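Local coordinates for inositol-1,4,5-trisphosphate 5-phosphatase 1 (Schizosaccharomyces pombe, PDB 1I9Z), which removes the 5-phosphate from soluble and lipid inositol phosphates through its magnesium-dependent catalytic domain, controlling phosphoinositide levels in membrane trafficking and signalling, at residues A[255-260]-A[279-284]. Numbering follows the deposited sequence.
Sequences ITFPPT and PAWTDR
Ile255 begins the contact with two branches: CG2, set anti to the backbone N, presses on one face of the Trp281 indole, 3.6 Å from CE2, while CD1 lies over a face of the Arg284 guanidinium, 3.6 Å from NE. At the edge of that flat cation NH2 reaches Trp281 O in plane at 2.9 Å; NE and NH1 form salt bridges with Glu252 and Asp235. Phe257 O accepts a nearly straight bond from Trp281 NE1 (2.8 Å, 162°) close to the indole plane, and the Phe257 ring offers a face to the indole edge in an offset T-shaped pair, planes at 86°. Pro259 lies over the opposite indole face, where its apolar pyrrolidine suits the place: CG sits above the indole and CA makes a CH-pi contact 3.8 Å from the five-membered ring's centroid. Thr260 OG1 donates to the anti lone pair of Asp283 OD2 at 2.7 Å, and Thr282 OG1 meets OD2 from above the carboxylate plane; short hydroxyl side chains can reach this buried group and fix its turn. The Thr282 side chain lies about 7 Å from the bound inositol bisphosphate. OD2 also bonds His306 ND1, so Asp283 is probably a second-shell residue positioning His306, consistent with the Asp-His pair of DNase I-like phosphatases.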
# COMPACT_ATOMS: atom_id res chain seq x y z
N ILE A 255 0.43 8.11 13.97
CA ILE A 255 -0.70 8.89 13.44
C ILE A 255 -0.76 10.22 14.15
O ILE A 255 -0.86 10.26 15.41
CB ILE A 255 -2.02 8.10 13.64
CG1 ILE A 255 -1.99 6.85 12.75
CG2 ILE A 255 -3.25 8.99 13.38
CD1 ILE A 255 -3.13 5.90 13.08
N THR A 256 -0.64 11.28 13.37
CA THR A 256 -0.72 12.64 13.90
C THR A 256 -1.94 13.38 13.38
O THR A 256 -2.10 14.59 13.64
CB THR A 256 0.55 13.44 13.56
OG1 THR A 256 0.67 13.57 12.13
CG2 THR A 256 1.82 12.70 14.12
N PHE A 257 -2.80 12.67 12.65
CA PHE A 257 -4.03 13.28 12.12
C PHE A 257 -5.24 12.76 12.86
O PHE A 257 -5.22 11.66 13.39
CB PHE A 257 -4.14 13.00 10.60
CG PHE A 257 -3.99 11.57 10.23
CD1 PHE A 257 -5.12 10.73 10.12
CD2 PHE A 257 -2.72 11.04 9.96
CE1 PHE A 257 -4.96 9.35 9.72
CE2 PHE A 257 -2.54 9.69 9.58
CZ PHE A 257 -3.67 8.85 9.45
N PRO A 258 -6.34 13.53 12.88
CA PRO A 258 -7.55 13.11 13.58
C PRO A 258 -8.26 11.94 12.88
O PRO A 258 -7.99 11.69 11.69
CB PRO A 258 -8.43 14.36 13.56
CG PRO A 258 -7.52 15.53 13.06
CD PRO A 258 -6.48 14.88 12.25
N PRO A 259 -9.11 11.20 13.60
CA PRO A 259 -9.91 10.07 13.12
C PRO A 259 -10.58 10.56 11.82
O PRO A 259 -11.12 11.71 11.74
CB PRO A 259 -10.95 9.91 14.22
CG PRO A 259 -10.04 10.08 15.49
CD PRO A 259 -9.19 11.31 15.08
N THR A 260 -10.45 9.73 10.77
CA THR A 260 -10.91 10.09 9.46
C THR A 260 -12.35 9.71 9.19
O THR A 260 -12.85 9.94 8.10
CB THR A 260 -10.08 9.36 8.40
OG1 THR A 260 -10.06 7.92 8.71
CG2 THR A 260 -8.61 9.88 8.44
N PRO A 279 -16.18 8.23 16.35
CA PRO A 279 -15.07 8.48 15.41
C PRO A 279 -14.03 7.37 15.49
O PRO A 279 -13.87 6.72 16.55
CB PRO A 279 -14.45 9.81 15.85
CG PRO A 279 -15.70 10.55 16.46
CD PRO A 279 -16.49 9.41 17.20
N ALA A 280 -13.31 7.18 14.37
CA ALA A 280 -12.27 6.14 14.34
C ALA A 280 -11.25 6.37 13.24
O ALA A 280 -11.53 7.07 12.30
CB ALA A 280 -12.97 4.75 14.11
N TRP A 281 -10.06 5.79 13.41
CA TRP A 281 -9.05 5.78 12.37
C TRP A 281 -9.34 4.50 11.53
O TRP A 281 -8.61 3.48 11.59
CB TRP A 281 -7.63 5.71 12.96
CG TRP A 281 -7.21 7.04 13.51
CD1 TRP A 281 -6.89 8.20 12.80
CD2 TRP A 281 -6.97 7.33 14.88
NE1 TRP A 281 -6.43 9.18 13.68
CE2 TRP A 281 -6.46 8.67 14.95
CE3 TRP A 281 -7.12 6.59 16.08
CZ2 TRP A 281 -6.09 9.27 16.18
CZ3 TRP A 281 -6.73 7.21 17.30
CH2 TRP A 281 -6.23 8.50 17.32
N THR A 282 -10.41 4.57 10.72
CA THR A 282 -10.79 3.41 9.88
C THR A 282 -9.83 3.23 8.70
O THR A 282 -9.63 2.11 8.24
CB THR A 282 -12.20 3.59 9.25
OG1 THR A 282 -12.36 4.92 8.73
CG2 THR A 282 -13.26 3.37 10.27
N ASP A 283 -9.24 4.34 8.23
CA ASP A 283 -8.37 4.34 7.00
C ASP A 283 -6.91 4.30 7.35
O ASP A 283 -6.43 5.18 8.04
CB ASP A 283 -8.73 5.62 6.22
CG ASP A 283 -10.24 5.67 5.99
OD1 ASP A 283 -10.71 4.91 5.11
OD2 ASP A 283 -10.98 6.36 6.76
N ARG A 284 -6.21 3.28 6.86
CA ARG A 284 -4.80 3.08 7.30
C ARG A 284 -3.92 2.64 6.18
O ARG A 284 -4.39 2.06 5.17
CB ARG A 284 -4.81 1.99 8.40
CG ARG A 284 -5.89 2.23 9.49
CD ARG A 284 -5.51 3.34 10.46
NE ARG A 284 -4.60 2.94 11.56
CZ ARG A 284 -5.04 2.50 12.75
NH1 ARG A 284 -4.15 2.18 13.69
NH2 ARG A 284 -6.35 2.39 13.03